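Local structure of probable threonyl-tRNA synthetase 1 (Aeropyrum pernix, 3A32) at residues Y152-V157 with S316-L321; K274-G279 with G322-H327. The protein probably catalyses the ATP-dependent attachment of threonine to tRNA(Thr) as a zinc-binding class II aminoacyl-tRNA synthetase that lacks a domain for editing mischarged seryl-tRNA. One frame throughout, in Å; residues are numbered along the deposited sequence.

Contact 1. Residues Y152-V157 with S316-L321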
ATOM      1  N   TYR A 152      -4.741  24.789  -1.031  1.00  9.90           N
ATOM      2  CA  TYR A 152      -4.125  25.150   0.248  1.00  9.28           C
ATOM      3  C   TYR A 152      -3.443  23.947   0.891  1.00  9.03           C
ATOM      4  O   TYR A 152      -4.085  22.978   1.283  1.00  9.32           O
ATOM      5  CB  TYR A 152      -5.116  25.838   1.224  1.00  9.20           C
ATOM      6  CG  TYR A 152      -4.396  26.274   2.470  1.00  9.42           C
ATOM      7  CD1 TYR A 152      -3.427  27.289   2.423  1.00  9.81           C
ATOM      8  CD2 TYR A 152      -4.588  25.613   3.663  1.00  9.27           C
ATOM      9  CE1 TYR A 152      -2.683  27.647   3.545  1.00 10.28           C
ATOM     10  CE2 TYR A 152      -3.868  25.987   4.818  1.00 12.98           C
ATOM     11  CZ  TYR A 152      -2.916  26.994   4.739  1.00 11.30           C
ATOM     12  OH  TYR A 152      -2.223  27.350   5.864  1.00 11.96           O
ATOM     13  N   GLY A 153      -2.128  24.008   0.988  1.00  8.65           N
ATOM     14  CA  GLY A 153      -1.377  22.975   1.664  1.00  8.44           C
ATOM     15  C   GLY A 153      -1.799  21.542   1.332  1.00  8.46           C
ATOM     16  O   GLY A 153      -1.814  21.147   0.177  1.00  7.82           O
ATOM     17  N   LEU A 154      -2.117  20.769   2.376  1.00  7.86           N
ATOM     18  CA  LEU A 154      -2.583  19.392   2.254  1.00  7.84           C
ATOM     19  C   LEU A 154      -4.108  19.347   2.355  1.00  7.23           C
ATOM     20  O   LEU A 154      -4.721  18.284   2.145  1.00  8.36           O
ATOM     21  CB  LEU A 154      -1.944  18.488   3.349  1.00  7.41           C
ATOM     22  CG  LEU A 154      -0.432  18.205   3.266  1.00  7.43           C
ATOM     23  CD1 LEU A 154       0.047  17.457   4.525  1.00  2.58           C
ATOM     24  CD2 LEU A 154      -0.048  17.429   1.996  1.00  4.14           C
ATOM     25  N   LEU A 155      -4.714  20.501   2.600  1.00  6.57           N
ATOM     26  CA  LEU A 155      -6.163  20.554   2.933  1.00  6.93           C
ATOM     27  C   LEU A 155      -7.048  20.471   1.721  1.00  7.16           C
ATOM     28  O   LEU A 155      -8.074  19.804   1.755  1.00  7.11           O
ATOM     29  CB  LEU A 155      -6.498  21.782   3.791  1.00  5.62           C
ATOM     30  CG  LEU A 155      -5.651  21.880   5.075  1.00  6.32           C
ATOM     31  CD1 LEU A 155      -6.253  22.917   6.022  1.00  8.79           C
ATOM     32  CD2 LEU A 155      -5.527  20.573   5.822  1.00  4.95           C
ATOM     33  N   ARG A 156      -6.641  21.172   0.651  1.00  7.65           N
ATOM     34  CA  ARG A 156      -7.379  21.227  -0.606  1.00  7.35           C
ATOM     35  C   ARG A 156      -6.357  21.071  -1.758  1.00  7.30           C
ATOM     36  O   ARG A 156      -5.528  21.952  -2.008  1.00  6.88           O
ATOM     37  CB  ARG A 156      -8.142  22.548  -0.651  1.00  7.83           C
ATOM     38  CG  ARG A 156      -8.759  22.953  -1.973  1.00 10.59           C
ATOM     39  CD  ARG A 156     -10.025  22.227  -2.335  1.00 16.03           C
ATOM     40  NE  ARG A 156     -11.073  22.407  -1.335  1.00 22.29           N
ATOM     41  CZ  ARG A 156     -12.206  21.696  -1.292  1.00 25.33           C
ATOM     42  NH1 ARG A 156     -12.465  20.774  -2.211  1.00 25.66           N
ATOM     43  NH2 ARG A 156     -13.074  21.879  -0.311  1.00 24.11           N
ATOM     44  N   VAL A 157      -6.386  19.914  -2.410  1.00  6.78           N
ATOM     45  CA  VAL A 157      -5.381  19.519  -3.352  1.00  6.89           C
ATOM     46  C   VAL A 157      -6.061  18.827  -4.561  1.00  8.47           C
ATOM     47  O   VAL A 157      -7.266  18.477  -4.503  1.00  8.00           O
ATOM     48  CB  VAL A 157      -4.319  18.573  -2.678  1.00  7.27           C
ATOM     49  CG1 VAL A 157      -3.434  19.310  -1.633  1.00  6.57           C
ATOM     50  CG2 VAL A 157      -4.982  17.377  -1.967  1.00  8.00           C
ATOM     51  N   SER A 316     -10.382  12.767   3.608  1.00  8.84           N
ATOM     52  CA  SER A 316      -9.109  12.919   2.942  1.00  8.00           C
ATOM     53  C   SER A 316      -8.019  12.687   3.986  1.00  7.96           C
ATOM     54  O   SER A 316      -7.997  13.329   5.029  1.00  6.30           O
ATOM     55  CB  SER A 316      -8.995  14.302   2.336  1.00  7.94           C
ATOM     56  OG  SER A 316      -7.663  14.585   1.931  1.00  8.93           O
ATOM     57  N   ILE A 317      -7.109  11.756   3.679  1.00  9.08           N
ATOM     58  CA  ILE A 317      -5.962  11.419   4.538  1.00  7.51           C
ATOM     59  C   ILE A 317      -4.954  12.562   4.593  1.00  7.54           C
ATOM     60  O   ILE A 317      -4.488  12.909   5.669  1.00  7.05           O
ATOM     61  CB  ILE A 317      -5.289  10.110   4.065  1.00  8.53           C
ATOM     62  CG1 ILE A 317      -6.206   8.937   4.464  1.00 10.59           C
ATOM     63  CG2 ILE A 317      -3.859   9.939   4.730  1.00  6.81           C
ATOM     64  CD1 ILE A 317      -6.214   7.833   3.475  1.00 16.98           C
ATOM     65  N   GLU A 318      -4.635  13.150   3.440  1.00  6.92           N
ATOM     66  CA  GLU A 318      -3.803  14.364   3.407  1.00  6.77           C
ATOM     67  C   GLU A 318      -4.411  15.467   4.286  1.00  6.04           C
ATOM     68  O   GLU A 318      -3.713  16.076   5.115  1.00  6.00           O
ATOM     69  CB  GLU A 318      -3.637  14.847   1.946  1.00  6.21           C
ATOM     70  CG  GLU A 318      -2.748  13.976   1.054  1.00  4.24           C
ATOM     71  CD  GLU A 318      -3.430  12.702   0.581  1.00  8.41           C
ATOM     72  OE1 GLU A 318      -4.628  12.487   0.850  1.00  7.17           O
ATOM     73  OE2 GLU A 318      -2.756  11.878  -0.055  1.00 10.76           O
ATOM     74  N   ARG A 319      -5.711  15.723   4.118  1.00  5.67           N
ATOM     75  CA  ARG A 319      -6.375  16.797   4.877  1.00  6.16           C
ATOM     76  C   ARG A 319      -6.310  16.476   6.353  1.00  6.70           C
ATOM     77  O   ARG A 319      -5.798  17.288   7.131  1.00  8.37           O
ATOM     78  CB  ARG A 319      -7.818  16.985   4.470  1.00  5.75           C
ATOM     79  CG  ARG A 319      -8.481  18.142   5.164  1.00  5.41           C
ATOM     80  CD  ARG A 319      -9.981  18.277   4.841  1.00  9.61           C
ATOM     81  NE  ARG A 319     -10.370  19.655   5.184  1.00 17.20           N
ATOM     82  CZ  ARG A 319     -10.730  20.100   6.397  1.00 22.18           C
ATOM     83  NH1 ARG A 319     -10.878  19.276   7.463  1.00 20.53           N
ATOM     84  NH2 ARG A 319     -10.984  21.405   6.539  1.00 24.52           N
ATOM     85  N   PHE A 320      -6.788  15.279   6.730  1.00  6.61           N
ATOM     86  CA  PHE A 320      -6.685  14.765   8.108  1.00  6.10           C
ATOM     87  C   PHE A 320      -5.300  14.959   8.675  1.00  6.31           C
ATOM     88  O   PHE A 320      -5.166  15.385   9.770  1.00  5.71           O
ATOM     89  CB  PHE A 320      -6.999  13.251   8.216  1.00  5.46           C
ATOM     90  CG  PHE A 320      -7.155  12.808   9.636  1.00  4.62           C
ATOM     91  CD1 PHE A 320      -8.407  12.835  10.248  1.00  2.30           C
ATOM     92  CD2 PHE A 320      -6.037  12.451  10.394  1.00  3.10           C
ATOM     93  CE1 PHE A 320      -8.547  12.488  11.614  1.00  3.79           C
ATOM     94  CE2 PHE A 320      -6.167  12.093  11.743  1.00  2.86           C
ATOM     95  CZ  PHE A 320      -7.419  12.118  12.354  1.00  4.46           C
ATOM     96  N   LEU A 321      -4.279  14.544   7.926  1.00  6.78           N
ATOM     97  CA  LEU A 321      -2.882  14.653   8.338  1.00  7.20           C
ATOM     98  C   LEU A 321      -2.472  16.125   8.514  1.00  6.20           C
ATOM     99  O   LEU A 321      -1.791  16.446   9.479  1.00  7.71           O
ATOM    100  CB  LEU A 321      -1.962  13.904   7.364  1.00  5.50           C
ATOM    101  CG  LEU A 321      -0.486  14.005   7.756  1.00 10.90           C
ATOM    102  CD1 LEU A 321      -0.222  13.276   9.089  1.00 12.43           C
ATOM    103  CD2 LEU A 321       0.456  13.463   6.642  1.00 12.36           C
TER
HETATM  104  O   HOH W   1      -6.849  16.823   0.892  1.00  5.96           O

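Contact 2. Residues K274-G279 with G322-H327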
ATOM      1  N   LYS A 274     -13.319  25.119  18.205  1.00 16.92           N
ATOM      2  CA  LYS A 274     -13.263  24.989  16.716  1.00 16.29           C
ATOM      3  C   LYS A 274     -13.713  23.567  16.311  1.00 13.89           C
ATOM      4  O   LYS A 274     -13.428  22.600  17.011  1.00 12.61           O
ATOM      5  CB  LYS A 274     -11.832  25.202  16.137  1.00 15.18           C
ATOM      6  CG  LYS A 274     -11.125  26.531  16.456  1.00 20.12           C
ATOM      7  CD  LYS A 274      -9.555  26.573  16.071  1.00 20.34           C
ATOM      8  CE  LYS A 274      -9.192  27.666  14.927  1.00 27.60           C
ATOM      9  NZ  LYS A 274      -8.976  29.208  15.318  1.00 24.85           N
ATOM     10  N   GLU A 275     -14.418  23.433  15.191  1.00 11.71           N
ATOM     11  CA  GLU A 275     -14.737  22.082  14.691  1.00 10.55           C
ATOM     12  C   GLU A 275     -13.627  21.591  13.795  1.00  9.79           C
ATOM     13  O   GLU A 275     -13.037  22.377  13.052  1.00  9.12           O
ATOM     14  CB  GLU A 275     -16.013  22.058  13.894  1.00  9.55           C
ATOM     15  CG  GLU A 275     -17.236  22.463  14.667  1.00  8.27           C
ATOM     16  CD  GLU A 275     -18.487  22.233  13.861  1.00  9.96           C
ATOM     17  OE1 GLU A 275     -18.391  21.742  12.695  1.00  9.00           O
ATOM     18  OE2 GLU A 275     -19.570  22.545  14.409  1.00 10.56           O
ATOM     19  N   TRP A 276     -13.339  20.297  13.897  1.00  8.37           N
ATOM     20  CA  TRP A 276     -12.435  19.614  12.985  1.00  8.18           C
ATOM     21  C   TRP A 276     -13.268  18.503  12.335  1.00  9.46           C
ATOM     22  O   TRP A 276     -13.461  17.447  12.957  1.00  8.76           O
ATOM     23  CB  TRP A 276     -11.227  19.028  13.755  1.00  5.52           C
ATOM     24  CG  TRP A 276     -10.319  18.116  12.971  1.00  4.57           C
ATOM     25  CD1 TRP A 276     -10.406  17.779  11.630  1.00  3.23           C
ATOM     26  CD2 TRP A 276      -9.147  17.456  13.469  1.00  4.12           C
ATOM     27  NE1 TRP A 276      -9.374  16.915  11.278  1.00  4.80           N
ATOM     28  CE2 TRP A 276      -8.567  16.731  12.377  1.00  3.93           C
ATOM     29  CE3 TRP A 276      -8.525  17.400  14.742  1.00  2.51           C
ATOM     30  CZ2 TRP A 276      -7.411  15.954  12.522  1.00  3.29           C
ATOM     31  CZ3 TRP A 276      -7.383  16.630  14.888  1.00  3.81           C
ATOM     32  CH2 TRP A 276      -6.839  15.902  13.780  1.00  2.53           C
ATOM     33  N   GLN A 277     -13.758  18.737  11.114  1.00 10.28           N
ATOM     34  CA  GLN A 277     -14.581  17.754  10.429  1.00 12.16           C
ATOM     35  C   GLN A 277     -13.724  16.622   9.878  1.00 11.26           C
ATOM     36  O   GLN A 277     -12.645  16.844   9.290  1.00 10.42           O
ATOM     37  CB  GLN A 277     -15.435  18.369   9.294  1.00 12.45           C
ATOM     38  CG  GLN A 277     -16.648  17.446   8.888  1.00 15.72           C
ATOM     39  CD  GLN A 277     -17.684  18.154   8.074  1.00 17.88           C
ATOM     40  OE1 GLN A 277     -17.710  17.987   6.866  1.00 26.48           O
ATOM     41  NE2 GLN A 277     -18.563  18.966   8.723  1.00 24.10           N
ATOM     42  N   MET A 278     -14.208  15.404  10.088  1.00 10.48           N
ATOM     43  CA  MET A 278     -13.487  14.196   9.666  1.00 10.22           C
ATOM     44  C   MET A 278     -14.294  13.450   8.585  1.00 10.59           C
ATOM     45  O   MET A 278     -14.680  14.092   7.579  1.00 10.04           O
ATOM     46  CB  MET A 278     -13.151  13.329  10.882  1.00  9.55           C
ATOM     47  CG  MET A 278     -12.180  14.058  11.757  1.00  8.75           C
ATOM     48  SD  MET A 278     -11.855  13.274  13.324  1.00  9.21           S
ATOM     49  CE  MET A 278     -10.600  14.344  13.963  1.00  7.90           C
ATOM     50  N   GLY A 279     -14.583  12.158   8.798  1.00  9.57           N
ATOM     51  CA  GLY A 279     -15.281  11.364   7.784  1.00 10.11           C
ATOM     52  C   GLY A 279     -16.793  11.618   7.810  1.00 10.86           C
ATOM     53  O   GLY A 279     -17.258  12.494   8.542  1.00 11.09           O
ATOM     54  N   GLY A 322      -2.918  17.003   7.623  1.00  5.59           N
ATOM     55  CA  GLY A 322      -2.656  18.433   7.737  1.00  5.30           C
ATOM     56  C   GLY A 322      -3.151  19.014   9.054  1.00  5.37           C
ATOM     57  O   GLY A 322      -2.419  19.708   9.770  1.00  4.91           O
ATOM     58  N   VAL A 323      -4.411  18.737   9.358  1.00  6.44           N
ATOM     59  CA  VAL A 323      -5.045  19.287  10.536  1.00  6.05           C
ATOM     60  C   VAL A 323      -4.449  18.644  11.762  1.00  6.83           C
ATOM     61  O   VAL A 323      -4.205  19.371  12.741  1.00  7.53           O
ATOM     62  CB  VAL A 323      -6.542  19.075  10.541  1.00  5.86           C
ATOM     63  CG1 VAL A 323      -7.166  19.725  11.857  1.00  4.32           C
ATOM     64  CG2 VAL A 323      -7.169  19.703   9.284  1.00  5.62           C
ATOM     65  N   TYR A 324      -4.187  17.313  11.706  1.00  5.64           N
ATOM     66  CA  TYR A 324      -3.459  16.632  12.779  1.00  7.08           C
ATOM     67  C   TYR A 324      -2.110  17.325  13.097  1.00  7.24           C
ATOM     68  O   TYR A 324      -1.779  17.573  14.237  1.00  8.08           O
ATOM     69  CB  TYR A 324      -3.229  15.117  12.481  1.00  6.62           C
ATOM     70  CG  TYR A 324      -2.523  14.466  13.635  1.00  7.60           C
ATOM     71  CD1 TYR A 324      -3.248  13.813  14.677  1.00  6.82           C
ATOM     72  CD2 TYR A 324      -1.134  14.543  13.738  1.00  7.65           C
ATOM     73  CE1 TYR A 324      -2.582  13.255  15.767  1.00  4.82           C
ATOM     74  CE2 TYR A 324      -0.459  13.986  14.816  1.00  7.05           C
ATOM     75  CZ  TYR A 324      -1.184  13.346  15.834  1.00  6.58           C
ATOM     76  OH  TYR A 324      -0.477  12.849  16.906  1.00  3.87           O
ATOM     77  N   LEU A 325      -1.319  17.617  12.079  1.00  7.69           N
ATOM     78  CA  LEU A 325      -0.003  18.220  12.320  1.00  8.41           C
ATOM     79  C   LEU A 325      -0.147  19.569  13.054  1.00  8.70           C
ATOM     80  O   LEU A 325       0.683  19.888  13.876  1.00  9.77           O
ATOM     81  CB  LEU A 325       0.812  18.373  11.012  1.00  7.21           C
ATOM     82  CG  LEU A 325       1.303  17.068  10.382  1.00  6.47           C
ATOM     83  CD1 LEU A 325       1.754  17.323   8.907  1.00  2.35           C
ATOM     84  CD2 LEU A 325       2.440  16.443  11.250  1.00  6.98           C
ATOM     85  N   GLU A 326      -1.191  20.331  12.754  1.00  8.49           N
ATOM     86  CA  GLU A 326      -1.459  21.561  13.477  1.00  8.97           C
ATOM     87  C   GLU A 326      -1.947  21.350  14.898  1.00  8.29           C
ATOM     88  O   GLU A 326      -1.327  21.866  15.826  1.00  7.84           O
ATOM     89  CB  GLU A 326      -2.333  22.516  12.653  1.00  8.46           C
ATOM     90  CG  GLU A 326      -1.534  23.093  11.422  1.00  9.23           C
ATOM     91  CD  GLU A 326      -2.443  23.852  10.428  1.00 11.29           C
ATOM     92  OE1 GLU A 326      -3.590  24.084  10.824  1.00 12.58           O
ATOM     93  OE2 GLU A 326      -2.035  24.186   9.265  1.00 12.24           O
ATOM     94  N   HIS A 327      -2.986  20.530  15.091  1.00  8.17           N
ATOM     95  CA  HIS A 327      -3.500  20.245  16.426  1.00  8.02           C
ATOM     96  C   HIS A 327      -2.405  19.693  17.363  1.00  8.85           C
ATOM     97  O   HIS A 327      -2.395  20.018  18.550  1.00  8.07           O
ATOM     98  CB  HIS A 327      -4.698  19.287  16.336  1.00  8.67           C
ATOM     99  CG  HIS A 327      -5.312  18.932  17.658  1.00 10.39           C
ATOM    100  ND1 HIS A 327      -5.989  19.845  18.438  1.00 13.20           N
ATOM    101  CD2 HIS A 327      -5.371  17.754  18.322  1.00 10.12           C
ATOM    102  CE1 HIS A 327      -6.412  19.251  19.535  1.00 11.58           C
ATOM    103  NE2 HIS A 327      -6.041  17.984  19.493  1.00 13.88           N
TER

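Contact 1. Residues Y152-V157 with S316-L321
Leu154 and Leu155 rest on Glu318 and Arg319 in the first turn of the motif 3 helix; they belong to the motif 2 loop of the class II synthetase fold, which joins strands 134-143 and 159-170. Just before the helix, Ser316 reaches the loop through a water that donates to Leu154 O at 2.9 Å and lies 2.6 Å from Ser316 OG. Ser316 is the N-cap residue of helix 317-327, and its OG accepts a nearly straight capping bond from Arg319 N (3.1 Å, 162°), so the bridge ties the loop to the capped helix end. At Glu318 the packing is reciprocal, each residue setting its CB near the other's carbonyl oxygen: Leu154 O lies 3.6 Å from Glu318 CB, and Leu154 CB 3.5 Å from Glu318 O. A bend at chi2 (77°) then carries the carboxylate away from the loop, to a salt bridge with Arg52 and a hydrogen bond from Thr161 N; Glu318 thereby holds the helix against strand 159-170 as well. Next comes Arg319, whose amide is 3.4 Å from Leu154 O but too poorly angled to bond it. With CG opposite the backbone N (chi1 -176°), its extended aliphatic chain runs past the carbonyl of Leu155, and CG comes within 3.8 Å of Leu155 O. The side chain of Leu155 lies across this chain at about a right angle, its CD2 methyl 3.5 Å from Arg319 O.

Contact 2. Residues K274-G279 with G322-H327
With chi1 at 171°, Trp276 swings CG opposite its own backbone N and projects the indole from the strand toward the helix; Val323, its chi1 at -179°, sends CG1 out from the helix to meet it. The two side chains approach from opposite directions, and the methyl settles over a face of the indole in a CH-pi contact. CG1 is 3.4 Å from the centroid of the five-membered ring of Trp276, only 12° off the ring normal. It lies closest to the bond shared by the two rings, at 3.3 Å from Trp276 CE2. The other face is covered from within the strand itself: the CE methyl of Met278, two residues further on, stands 3.4 Å above the ring plane of Trp276. The indole is thus sandwiched between two methyl groups, which restrains it from turning. In the class II fold, helix 317-327 belongs to motif 3 and packs here on the large, mostly antiparallel sheet of the catalytic core, the helix segment running obliquely antiparallel to strand segment 274-279, their axes 10.5 Å apart at closest. The six-membered part of the indole reaches further along the helix. Trp276 CZ2 comes within 3.6 Å of Tyr324 N, and Trp276 CH2 lies 3.9 Å from Tyr324 CB. The phenol itself leads away from the strand, its OH hydrogen-bonded to Arg331 O and Arg328 NH1. One turn after Val323, His327 brings CB to 4.0 Å from Trp276 CZ3; its imidazole plane is steeply inclined to that of the indole, and its side chain also touches Val267 of the adjacent strand 260-268.

Contacts 1 and 2 use successive portions of one helix, 317-327, with centres about 10 Å apart. Along the chain the order is 152-157, 274-279, 316-321, 322-327, so the segments of the two contacts alternate. The N-terminal part of the helix thus meets the motif 2 loop, and the following part meets strand 273-284, which neighbours strand 306-316 in the large mixed sheet. The two meet where Leu155 CD2 of the loop lies 3.9 Å from Val323 CG2, and Phe320, on the same helix, brings CE1 to 3.6 Å from Met278 CE. Together they seat the motif 3 helix within the catalytic region, away from the zinc-binding residues.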